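Local coordinates for protein alpha-fucosidase (Bifidobacterium bifidum, PDB 2EAE) that hydrolyses alpha-1,2-linkages to release L-fucose from glycans, here as the family 95 glycoside hydrolase catalytic region of a longer protein, at residues Y563-G568 and H678-L683; G574-S579 and G647-W652; A672-R677 and L706-F711. The protein carries 1 engineered substitution. All blocks are in the same frame, centred on the assembly; numbering follows the deposited sequence.

Contact 1 of 3, residues Y563-G568 and H678-L683. With FUL (beta-L-fucopyranose), chain D; GAL (beta-D-galactopyranose), chain B.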
loop_
_atom_site.group_PDB
_atom_site.type_symbol
_atom_site.label_atom_id
_atom_site.label_comp_id
_atom_site.label_asym_id
_atom_site.label_seq_id
_atom_site.Cartn_x
_atom_site.Cartn_y
_atom_site.Cartn_z
ATOM N N TYR A 563 -13.262 -17.209 7.838
ATOM C CA TYR A 563 -14.119 -16.369 7.012
ATOM C C TYR A 563 -13.285 -15.960 5.819
ATOM O O TYR A 563 -12.112 -15.562 5.991
ATOM C CB TYR A 563 -14.578 -15.094 7.780
ATOM C CG TYR A 563 -15.553 -14.293 6.957
ATOM C CD1 TYR A 563 -16.760 -14.861 6.546
ATOM C CD2 TYR A 563 -15.254 -12.992 6.536
ATOM C CE1 TYR A 563 -17.644 -14.149 5.777
ATOM C CE2 TYR A 563 -16.150 -12.261 5.751
ATOM C CZ TYR A 563 -17.340 -12.851 5.374
ATOM O OH TYR A 563 -18.234 -12.151 4.573
ATOM N N SER A 564 -13.864 -16.053 4.622
ATOM C CA SER A 564 -13.131 -15.651 3.418
ATOM C C SER A 564 -13.483 -14.205 3.073
ATOM O O SER A 564 -14.645 -13.899 2.770
ATOM C CB SER A 564 -13.437 -16.619 2.253
ATOM O OG SER A 564 -12.624 -16.341 1.115
ATOM N N PRO A 565 -12.482 -13.278 3.137
ATOM C CA PRO A 565 -12.862 -11.889 2.871
ATOM C C PRO A 565 -13.481 -11.730 1.473
ATOM O O PRO A 565 -12.847 -12.159 0.479
ATOM C CB PRO A 565 -11.506 -11.119 2.922
ATOM C CG PRO A 565 -10.568 -12.014 3.732
ATOM C CD PRO A 565 -11.040 -13.450 3.387
ATOM N N GLU A 566 -14.683 -11.163 1.321
ATOM C CA GLU A 566 -15.640 -10.880 2.364
ATOM C C GLU A 566 -16.968 -11.395 1.814
ATOM O O GLU A 566 -17.897 -10.620 1.590
ATOM C CB GLU A 566 -15.705 -9.371 2.680
ATOM C CG GLU A 566 -14.455 -8.834 3.389
ATOM C CD GLU A 566 -14.591 -7.394 3.924
ATOM O OE1 GLU A 566 -15.669 -6.772 3.783
ATOM O OE2 GLU A 566 -13.624 -6.881 4.528
ATOM N N GLN A 567 -17.039 -12.704 1.606
ATOM C CA GLN A 567 -18.308 -13.306 1.143
ATOM C C GLN A 567 -18.421 -14.714 1.714
ATOM O O GLN A 567 -17.454 -15.263 2.283
ATOM C CB GLN A 567 -18.386 -13.282 -0.386
ATOM C CG GLN A 567 -17.475 -14.282 -1.130
ATOM C CD GLN A 567 -17.794 -14.466 -2.627
ATOM O OE1 GLN A 567 -18.805 -13.988 -3.136
ATOM N NE2 GLN A 567 -16.925 -15.192 -3.327
ATOM N N GLY A 568 -19.602 -15.306 1.560
ATOM C CA GLY A 568 -19.738 -16.717 1.853
ATOM C C GLY A 568 -20.104 -17.007 3.285
ATOM O O GLY A 568 -20.442 -16.072 4.048
ATOM N N HIS A 678 -13.314 -9.221 -3.760
ATOM C CA HIS A 678 -12.180 -9.981 -3.245
ATOM C C HIS A 678 -11.967 -11.235 -4.077
ATOM O O HIS A 678 -12.920 -11.841 -4.608
ATOM C CB HIS A 678 -12.413 -10.414 -1.778
ATOM C CG HIS A 678 -12.393 -9.268 -0.818
ATOM N ND1 HIS A 678 -11.250 -8.881 -0.156
ATOM C CD2 HIS A 678 -13.363 -8.397 -0.454
ATOM C CE1 HIS A 678 -11.524 -7.822 0.591
ATOM N NE2 HIS A 678 -12.800 -7.505 0.413
ATOM N N MET A 679 -10.722 -11.647 -4.140
ATOM C CA MET A 679 -10.374 -12.938 -4.720
ATOM C C MET A 679 -9.449 -13.618 -3.701
ATOM O O MET A 679 -8.293 -13.917 -3.986
ATOM C CB MET A 679 -9.686 -12.747 -6.078
ATOM C CG MET A 679 -10.586 -11.963 -7.085
ATOM S SD MET A 679 -9.944 -11.987 -8.766
ATOM C CE MET A 679 -8.255 -11.402 -8.481
ATOM N N SER A 680 -9.983 -13.873 -2.508
ATOM C CA SER A 680 -9.161 -14.311 -1.365
ATOM C C SER A 680 -8.562 -15.704 -1.524
ATOM O O SER A 680 -7.555 -16.056 -0.861
ATOM C CB SER A 680 -9.984 -14.197 -0.088
ATOM O OG SER A 680 -10.272 -12.809 0.148
ATOM N N HIS A 681 -9.163 -16.485 -2.415
ATOM C CA HIS A 681 -8.689 -17.829 -2.742
ATOM C C HIS A 681 -7.610 -17.881 -3.803
ATOM O O HIS A 681 -7.082 -18.965 -4.084
ATOM C CB HIS A 681 -9.857 -18.752 -3.146
ATOM C CG HIS A 681 -10.635 -18.275 -4.348
ATOM N ND1 HIS A 681 -11.056 -16.972 -4.513
ATOM C CD2 HIS A 681 -11.070 -18.946 -5.437
ATOM C CE1 HIS A 681 -11.743 -16.868 -5.637
ATOM N NE2 HIS A 681 -11.762 -18.055 -6.219
ATOM N N LEU A 682 -7.248 -16.736 -4.393
ATOM C CA LEU A 682 -6.247 -16.745 -5.473
ATOM C C LEU A 682 -4.938 -16.094 -5.041
ATOM O O LEU A 682 -4.085 -15.764 -5.892
ATOM C CB LEU A 682 -6.800 -16.029 -6.703
ATOM C CG LEU A 682 -8.096 -16.659 -7.256
ATOM C CD1 LEU A 682 -8.508 -15.990 -8.568
ATOM C CD2 LEU A 682 -7.858 -18.159 -7.498
ATOM N N LEU A 683 -4.774 -15.921 -3.730
ATOM C CA LEU A 683 -3.535 -15.315 -3.209
ATOM C C LEU A 683 -2.249 -16.145 -3.451
ATOM O O LEU A 683 -1.147 -15.599 -3.473
ATOM C CB LEU A 683 -3.661 -14.876 -1.756
ATOM C CG LEU A 683 -4.901 -14.013 -1.509
ATOM C CD1 LEU A 683 -5.037 -13.662 -0.034
ATOM C CD2 LEU A 683 -4.839 -12.695 -2.376
HETATM C C1 FUL D . -12.669 -4.254 2.571
HETATM C C2 FUL D . -13.344 -4.265 1.182
HETATM O O2 FUL D . -14.305 -5.343 1.125
HETATM C C3 FUL D . -14.029 -2.934 0.796
HETATM O O3 FUL D . -14.258 -2.912 -0.631
HETATM C C4 FUL D . -13.161 -1.730 1.169
HETATM O O4 FUL D . -11.998 -1.830 0.340
HETATM C C5 FUL D . -12.756 -1.812 2.641
HETATM C C6 FUL D . -11.833 -0.675 3.080
HETATM O O5 FUL D . -12.037 -3.016 2.871
HETATM O O1 FUL D . -11.612 -5.228 2.677
HETATM C C1 GAL B . -17.202 -3.030 5.170
HETATM C C2 GAL B . -15.766 -3.502 4.891
HETATM C C3 GAL B . -15.237 -4.354 6.056
HETATM C C4 GAL B . -15.396 -3.556 7.363
HETATM C C5 GAL B . -16.864 -3.142 7.538
HETATM C C6 GAL B . -17.004 -2.240 8.746
HETATM O O2 GAL B . -15.657 -4.162 3.653
HETATM O O3 GAL B . -13.875 -4.604 5.807
HETATM O O4 GAL B . -14.588 -2.404 7.304
HETATM O O5 GAL B . -17.257 -2.379 6.412
HETATM O O6 GAL B . -18.388 -2.092 9.029
HETATM O O HOH W 1 -12.903 -13.803 -1.920
#
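The peptide bond joining Pro565 to Glu566 is cis although the second residue is not a proline, and it sits where this pair meets the ring of His678. Pro565 CB lies 4.1 Å from the centroid of the His678 ring, over its face, a CH-pi contact. The Glu566 carboxylate is turned only 15° from the imidazole plane, and Glu566 CG approaches His678 NE2 to 3.7 Å. Both residues line the sugar pocket of the family 95 catalytic domain, an (alpha/alpha)6 barrel. His678 NE2 donates to fucose O2 across 2.7 Å at 163°. The extended Glu566 chain brings OE1 to 2.6 Å from galactose O2 and OE2 to 2.6 Å from galactose O3, bonds whose protons have other acceptors within reach, and Asn421 ND2 also binds OE2. Replacing His678 by alanine removes the ring, which would probably cost fucose O2 one of its donors and leave a gap beside Pro565 CB. Further along the segment, Ser680 OG packs against Pro565 CD at 3.4 Å. It also appears to donate to Pro565 O, whose exact position is doubtful. Ser564 OG lies 3.6 Å from Ser680 CB, its polar bond going to Glu651.

Contact 2 of 3, residues G574-S579 and G647-W652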
loop_
_atom_site.group_PDB
_atom_site.type_symbol
_atom_site.label_atom_id
_atom_site.label_comp_id
_atom_site.label_asym_id
_atom_site.label_seq_id
_atom_site.Cartn_x
_atom_site.Cartn_y
_atom_site.Cartn_z
ATOM N N GLY A 574 -11.569 -23.994 8.141
ATOM C CA GLY A 574 -10.591 -23.350 7.238
ATOM C C GLY A 574 -11.155 -22.868 5.905
ATOM O O GLY A 574 -12.371 -22.878 5.685
ATOM N N ASN A 575 -10.267 -22.451 4.997
ATOM C CA ASN A 575 -10.672 -22.033 3.648
ATOM C C ASN A 575 -9.381 -21.818 2.866
ATOM O O ASN A 575 -8.288 -21.911 3.442
ATOM C CB ASN A 575 -11.615 -20.778 3.628
ATOM C CG ASN A 575 -10.984 -19.524 4.252
ATOM O OD1 ASN A 575 -9.782 -19.402 4.292
ATOM N ND2 ASN A 575 -11.817 -18.599 4.750
ATOM N N THR A 576 -9.516 -21.530 1.566
ATOM C CA THR A 576 -8.368 -21.436 0.673
ATOM C C THR A 576 -7.511 -20.203 1.007
ATOM O O THR A 576 -6.270 -20.268 0.901
ATOM C CB THR A 576 -8.834 -21.409 -0.743
ATOM O OG1 THR A 576 -9.584 -22.616 -0.959
ATOM C CG2 THR A 576 -7.629 -21.410 -1.716
ATOM N N TYR A 577 -8.185 -19.127 1.407
ATOM C CA TYR A 577 -7.542 -17.870 1.849
ATOM C C TYR A 577 -6.518 -18.172 2.933
ATOM O O TYR A 577 -5.310 -17.981 2.732
ATOM C CB TYR A 577 -8.618 -16.919 2.352
ATOM C CG TYR A 577 -8.163 -15.689 3.094
ATOM C CD1 TYR A 577 -7.498 -14.657 2.433
ATOM C CD2 TYR A 577 -8.458 -15.530 4.448
ATOM C CE1 TYR A 577 -7.128 -13.461 3.130
ATOM C CE2 TYR A 577 -8.102 -14.348 5.165
ATOM C CZ TYR A 577 -7.422 -13.332 4.479
ATOM O OH TYR A 577 -7.063 -12.183 5.156
ATOM N N GLU A 578 -6.988 -18.676 4.074
ATOM C CA GLU A 578 -6.095 -18.894 5.232
ATOM C C GLU A 578 -5.035 -19.939 4.895
ATOM O O GLU A 578 -3.886 -19.769 5.250
ATOM C CB GLU A 578 -6.890 -19.362 6.456
ATOM C CG GLU A 578 -7.856 -18.332 7.031
ATOM C CD GLU A 578 -7.334 -17.590 8.289
ATOM O OE1 GLU A 578 -6.426 -18.118 9.028
ATOM O OE2 GLU A 578 -7.885 -16.489 8.553
ATOM N N SER A 579 -5.420 -21.034 4.230
ATOM C CA SER A 579 -4.439 -22.111 3.955
ATOM C C SER A 579 -3.316 -21.715 2.976
ATOM O O SER A 579 -2.166 -22.117 3.145
ATOM C CB SER A 579 -5.152 -23.375 3.484
ATOM O OG SER A 579 -5.902 -23.893 4.591
ATOM N N GLY A 647 -14.149 -26.516 -12.751
ATOM C CA GLY A 647 -12.730 -26.384 -13.054
ATOM C C GLY A 647 -12.039 -25.183 -12.393
ATOM O O GLY A 647 -10.933 -24.843 -12.785
ATOM N N GLN A 648 -12.723 -24.573 -11.415
ATOM C CA GLN A 648 -12.274 -23.404 -10.626
ATOM C C GLN A 648 -11.432 -23.831 -9.412
ATOM O O GLN A 648 -11.513 -24.972 -8.935
ATOM C CB GLN A 648 -13.480 -22.561 -10.149
ATOM C CG GLN A 648 -14.161 -22.989 -8.829
ATOM C CD GLN A 648 -14.965 -24.308 -8.906
ATOM O OE1 GLN A 648 -14.952 -25.027 -9.932
ATOM N NE2 GLN A 648 -15.647 -24.640 -7.806
ATOM N N ILE A 649 -10.606 -22.918 -8.902
ATOM C CA ILE A 649 -10.026 -23.126 -7.577
ATOM C C ILE A 649 -11.127 -22.916 -6.557
ATOM O O ILE A 649 -11.811 -21.883 -6.577
ATOM C CB ILE A 649 -8.855 -22.136 -7.321
ATOM C CG1 ILE A 649 -7.745 -22.456 -8.335
ATOM C CG2 ILE A 649 -8.415 -22.170 -5.828
ATOM C CD1 ILE A 649 -6.390 -21.959 -8.049
ATOM N N LYS A 650 -11.361 -23.918 -5.706
ATOM C CA LYS A 650 -12.407 -23.788 -4.687
ATOM C C LYS A 650 -12.046 -22.680 -3.685
ATOM O O LYS A 650 -10.874 -22.562 -3.276
ATOM C CB LYS A 650 -12.584 -25.096 -3.911
ATOM C CG LYS A 650 -13.026 -26.322 -4.732
ATOM C CD LYS A 650 -13.161 -27.492 -3.785
ATOM C CE LYS A 650 -13.361 -28.793 -4.581
ATOM N NZ LYS A 650 -13.475 -29.914 -3.596
ATOM N N GLU A 651 -13.020 -21.864 -3.299
ATOM C CA GLU A 651 -12.801 -20.860 -2.238
ATOM C C GLU A 651 -13.011 -21.499 -0.873
ATOM O O GLU A 651 -12.409 -21.070 0.138
ATOM C CB GLU A 651 -13.707 -19.642 -2.422
ATOM C CG GLU A 651 -13.317 -18.444 -1.552
ATOM C CD GLU A 651 -14.008 -17.105 -1.898
ATOM O OE1 GLU A 651 -14.592 -16.928 -2.992
ATOM O OE2 GLU A 651 -13.906 -16.162 -1.073
ATOM N N TRP A 652 -13.895 -22.496 -0.835
ATOM C CA TRP A 652 -14.147 -23.311 0.384
ATOM C C TRP A 652 -14.043 -24.791 0.094
ATOM O O TRP A 652 -14.391 -25.256 -1.024
ATOM C CB TRP A 652 -15.547 -23.004 1.017
ATOM C CG TRP A 652 -15.794 -21.541 1.242
ATOM C CD1 TRP A 652 -15.498 -20.835 2.365
ATOM C CD2 TRP A 652 -16.346 -20.609 0.309
ATOM N NE1 TRP A 652 -15.806 -19.522 2.196
ATOM C CE2 TRP A 652 -16.325 -19.332 0.944
ATOM C CE3 TRP A 652 -16.836 -20.712 -0.998
ATOM C CZ2 TRP A 652 -16.797 -18.161 0.325
ATOM C CZ3 TRP A 652 -17.309 -19.521 -1.640
ATOM C CH2 TRP A 652 -17.287 -18.267 -0.958
HETATM O O HOH W 2 -14.566 -19.316 5.191
HETATM O O HOH W 3 -11.047 -18.785 0.890
#
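Thr576, Asn575 and Glu651 carry this contact, in which the start of a helix meets the backbone of an irregular segment. Thr576 has the largest buried area and uses two donors on two successive carbonyls. Its OG1, anti to its own carbonyl carbon (chi1 -59°), donates to Lys650 O at 2.7 Å, from above the plane of that carbonyl. Its backbone N donates to Glu651 O over 3.3 Å, long but almost straight at 174°. The methyl, Thr576 CG2, makes the apolar contact, 4.3 Å from Ile649 CG2.

Asn575 is the N-cap of helix 576-596, a long helix of the family 95 catalytic domain. With CG between the backbone N and the carbonyl carbon, its side chain folds back over the first turn, and OD1 accepts from Glu578 N at 2.9 Å in a bond of 178°. That leaves CB to face the other segment, 3.6 Å from Glu651 O and 4.1 Å from Trp652 CD1. The amide nitrogen reaches the indole through water: Asn575 ND2 donates to a molecule that also accepts a weak bond from Trp652 NE1.

Glu651 takes part through its carbonyl. Besides Thr576 N, Glu651 O accepts from a second water at 2.8 Å, and this water in turn accepts from Tyr577 N. The early backbone N-H groups of the helix are thus served by Glu651 O, directly and through water, and the partial positive charge of a helix start would be expected to favour such acceptors. Glu651 CB points away from 574-579; the carboxylate binds Ser564 OG, Gln567 NE2 and Arg709 NH1, while CG packs over one face of the Trp652 ring.

Contact 3 of 3, residues A672-R677 and L706-F711; sequences ADNQHR and LRYRCF. With FUL (beta-L-fucopyranose), chain D; GLC (alpha-D-glucopyranose), chain C.
Tyr708 and Asn674 lie side by side and point the same way, their ring and amide planes 67° apart, with Asn674 ND2 4.1 Å from Tyr708 CD1. The Tyr708 carbonyl is met by Asn674 CB at 3.4 Å. It also accepts from a water that donates to Phe711 O and takes a weak bond from Asn674 ND2, while Asn674 OD1 is bound by Tyr670 OH.

Arg709 comes next and gives up the most area. Its CA-H points at Asn674 O, a CA-H...O contact of 3.4 Å and 170°. Bends at chi2 and chi3 fold the chain over the loop, which sets His676 CB over one face of the guanidinium, 3.8 Å from Arg709 NE. A water joins Arg709 NH2 to Asn674 O, and NE is bonded to His678 O.

The contact thus lays a pocket-lining loop of the family 95 (alpha/alpha)6 barrel across the C-terminal end of helix 699-710. Within 672-677 an Asx turn, with Gln675 N donating to Asp673 OD1 at 2.9 Å, fixes the bend.

Past Cys710, Phe711 O receives a weak bond from Gln675 NE2 at 3.4 Å. The same amide nitrogen is tied more firmly to Asp673 O, at 3.1 Å. At the end of segment 672-677, Arg677 extends to the sugar, and both its NE, at 2.8 Å, and its NH2 donate to fucose O2.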
loop_
_atom_site.group_PDB
_atom_site.type_symbol
_atom_site.label_atom_id
_atom_site.label_comp_id
_atom_site.label_asym_id
_atom_site.label_seq_id
_atom_site.Cartn_x
_atom_site.Cartn_y
_atom_site.Cartn_z
ATOM N N ALA A 672 -23.799 -13.660 -6.127
ATOM C CA ALA A 672 -24.397 -14.536 -7.153
ATOM C C ALA A 672 -23.931 -14.283 -8.602
ATOM O O ALA A 672 -23.787 -15.231 -9.381
ATOM C CB ALA A 672 -25.975 -14.488 -7.038
ATOM N N ASP A 673 -23.655 -13.028 -8.940
ATOM C CA ASP A 673 -23.171 -12.656 -10.286
ATOM C C ASP A 673 -21.686 -13.034 -10.559
ATOM O O ASP A 673 -21.153 -12.792 -11.647
ATOM C CB ASP A 673 -23.449 -11.171 -10.573
ATOM C CG ASP A 673 -22.612 -10.190 -9.724
ATOM O OD1 ASP A 673 -21.675 -10.589 -8.981
ATOM O OD2 ASP A 673 -22.891 -8.975 -9.827
ATOM N N ASN A 674 -21.058 -13.647 -9.559
ATOM C CA ASN A 674 -19.675 -14.149 -9.625
ATOM C C ASN A 674 -18.601 -13.054 -9.519
ATOM O O ASN A 674 -17.393 -13.376 -9.572
ATOM C CB ASN A 674 -19.401 -14.986 -10.871
ATOM C CG ASN A 674 -20.209 -16.302 -10.911
ATOM O OD1 ASN A 674 -20.537 -16.885 -9.877
ATOM N ND2 ASN A 674 -20.467 -16.788 -12.110
ATOM N N GLN A 675 -19.021 -11.813 -9.314
ATOM C CA GLN A 675 -18.075 -10.674 -9.402
ATOM C C GLN A 675 -17.632 -10.172 -8.047
ATOM O O GLN A 675 -17.388 -8.971 -7.890
ATOM C CB GLN A 675 -18.684 -9.477 -10.176
ATOM C CG GLN A 675 -19.270 -9.865 -11.559
ATOM C CD GLN A 675 -18.243 -10.499 -12.461
ATOM O OE1 GLN A 675 -17.169 -9.933 -12.703
ATOM N NE2 GLN A 675 -18.547 -11.698 -12.949
ATOM N N HIS A 676 -17.542 -11.058 -7.048
ATOM C CA HIS A 676 -17.110 -10.545 -5.754
ATOM C C HIS A 676 -15.763 -9.806 -5.904
ATOM O O HIS A 676 -14.855 -10.302 -6.562
ATOM C CB HIS A 676 -17.061 -11.663 -4.719
ATOM C CG HIS A 676 -16.800 -11.166 -3.337
ATOM N ND1 HIS A 676 -17.615 -10.254 -2.702
ATOM C CD2 HIS A 676 -15.791 -11.438 -2.480
ATOM C CE1 HIS A 676 -17.108 -9.976 -1.514
ATOM N NE2 HIS A 676 -16.018 -10.710 -1.346
ATOM N N ARG A 677 -15.672 -8.637 -5.296
ATOM C CA ARG A 677 -14.477 -7.786 -5.381
ATOM C C ARG A 677 -13.206 -8.507 -4.881
ATOM O O ARG A 677 -12.140 -8.407 -5.513
ATOM C CB ARG A 677 -14.703 -6.469 -4.640
ATOM C CG ARG A 677 -15.083 -6.591 -3.164
ATOM C CD ARG A 677 -15.707 -5.313 -2.623
ATOM N NE ARG A 677 -15.922 -5.482 -1.194
ATOM C CZ ARG A 677 -16.951 -6.145 -0.661
ATOM N NH1 ARG A 677 -17.885 -6.660 -1.440
ATOM N NH2 ARG A 677 -17.047 -6.293 0.652
ATOM N N LEU A 706 -10.287 -16.710 -12.161
ATOM C CA LEU A 706 -10.142 -15.305 -12.611
ATOM C C LEU A 706 -11.162 -14.898 -13.656
ATOM O O LEU A 706 -11.745 -13.831 -13.566
ATOM C CB LEU A 706 -8.755 -15.032 -13.209
ATOM C CG LEU A 706 -7.613 -14.845 -12.236
ATOM C CD1 LEU A 706 -6.326 -14.737 -13.071
ATOM C CD2 LEU A 706 -7.821 -13.583 -11.385
ATOM N N ARG A 707 -11.384 -15.751 -14.652
ATOM C CA ARG A 707 -12.361 -15.442 -15.690
ATOM C C ARG A 707 -13.729 -15.232 -15.070
ATOM O O ARG A 707 -14.383 -14.245 -15.355
ATOM C CB ARG A 707 -12.402 -16.532 -16.767
ATOM C CG ARG A 707 -11.258 -16.397 -17.788
ATOM C CD ARG A 707 -11.385 -17.376 -18.979
ATOM N NE ARG A 707 -11.283 -18.779 -18.574
ATOM C CZ ARG A 707 -10.173 -19.525 -18.653
ATOM N NH1 ARG A 707 -9.044 -19.028 -19.151
ATOM N NH2 ARG A 707 -10.205 -20.787 -18.248
ATOM N N TYR A 708 -14.153 -16.131 -14.178
ATOM C CA TYR A 708 -15.453 -15.940 -13.531
ATOM C C TYR A 708 -15.570 -14.661 -12.713
ATOM O O TYR A 708 -16.641 -14.065 -12.654
ATOM C CB TYR A 708 -15.799 -17.128 -12.645
ATOM C CG TYR A 708 -16.259 -18.329 -13.430
ATOM C CD1 TYR A 708 -17.367 -18.247 -14.280
ATOM C CD2 TYR A 708 -15.608 -19.553 -13.297
ATOM C CE1 TYR A 708 -17.816 -19.382 -14.992
ATOM C CE2 TYR A 708 -16.045 -20.692 -14.002
ATOM C CZ TYR A 708 -17.150 -20.582 -14.843
ATOM O OH TYR A 708 -17.584 -21.695 -15.525
ATOM N N ARG A 709 -14.470 -14.272 -12.058
ATOM C CA ARG A 709 -14.418 -13.100 -11.196
ATOM C C ARG A 709 -14.319 -11.785 -11.998
ATOM O O ARG A 709 -14.477 -10.697 -11.428
ATOM C CB ARG A 709 -13.223 -13.215 -10.241
ATOM C CG ARG A 709 -13.541 -14.019 -8.927
ATOM C CD ARG A 709 -14.475 -13.171 -7.980
ATOM N NE ARG A 709 -14.206 -13.414 -6.562
ATOM C CZ ARG A 709 -14.361 -14.572 -5.907
ATOM N NH1 ARG A 709 -14.047 -14.612 -4.643
ATOM N NH2 ARG A 709 -14.850 -15.675 -6.476
ATOM N N CYS A 710 -14.024 -11.888 -13.295
ATOM C CA CYS A 710 -13.828 -10.686 -14.137
ATOM C C CYS A 710 -14.767 -10.546 -15.316
ATOM O O CYS A 710 -14.887 -9.449 -15.838
ATOM C CB CYS A 710 -12.430 -10.627 -14.727
ATOM S SG CYS A 710 -11.110 -10.615 -13.489
ATOM N N PHE A 711 -15.371 -11.657 -15.760
ATOM C CA PHE A 711 -16.195 -11.661 -16.976
ATOM C C PHE A 711 -17.600 -12.192 -16.733
ATOM O O PHE A 711 -17.801 -13.084 -15.932
ATOM C CB PHE A 711 -15.551 -12.529 -18.087
ATOM C CG PHE A 711 -14.248 -11.972 -18.644
ATOM C CD1 PHE A 711 -14.258 -11.104 -19.738
ATOM C CD2 PHE A 711 -13.014 -12.311 -18.065
ATOM C CE1 PHE A 711 -13.062 -10.563 -20.260
ATOM C CE2 PHE A 711 -11.794 -11.779 -18.568
ATOM C CZ PHE A 711 -11.813 -10.911 -19.665
HETATM C C1 FUL D . -12.669 -4.254 2.571
HETATM C C2 FUL D . -13.344 -4.265 1.182
HETATM O O2 FUL D . -14.305 -5.343 1.125
HETATM C C3 FUL D . -14.029 -2.934 0.796
HETATM O O3 FUL D . -14.258 -2.912 -0.631
HETATM C C4 FUL D . -13.161 -1.730 1.169
HETATM O O4 FUL D . -11.998 -1.830 0.340
HETATM C C5 FUL D . -12.756 -1.812 2.641
HETATM C C6 FUL D . -11.833 -0.675 3.080
HETATM O O5 FUL D . -12.037 -3.016 2.871
HETATM O O1 FUL D . -11.612 -5.228 2.677
HETATM C C1 GLC C . -21.488 -1.433 2.568
HETATM C C2 GLC C . -21.084 -0.763 3.893
HETATM C C3 GLC C . -19.587 -0.756 4.152
HETATM C C4 GLC C . -18.993 -2.114 3.832
HETATM C C5 GLC C . -19.202 -2.320 2.339
HETATM C C6 GLC C . -18.564 -3.618 1.878
HETATM O O1 GLC C . -21.661 -0.485 1.536
HETATM O O2 GLC C . -21.497 0.582 3.969
HETATM O O3 GLC C . -19.445 -0.459 5.512
HETATM O O4 GLC C . -17.613 -2.146 4.148
HETATM O O5 GLC C . -20.591 -2.433 2.082
HETATM O O6 GLC C . -19.416 -4.661 2.317
HETATM O O HOH W 4 -16.601 -15.911 -8.897
HETATM O O HOH W 5 -19.107 -14.842 -14.416
#

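All three contacts lie within the family 95 catalytic domain and on one side of the chain's centre. All touching residues of contacts 1 and 2 are buried; contact 3 is partly exposed on its Asn674 and Tyr708 side. Contacts 1 and 3 both reach the fucose, through consecutive residues of one loop, His678 and Arg677, whereas in contact 2 the side chain of Glu651 stays about 11 Å from that sugar. Their chemistry differs accordingly: ring and carboxylate groups facing sugars in contact 1, carbonyls meeting a helix start in contact 2, a folded arginine and water bridges in contact 3. The Glu651 carboxylate of contact 2 reaches into both other contacts.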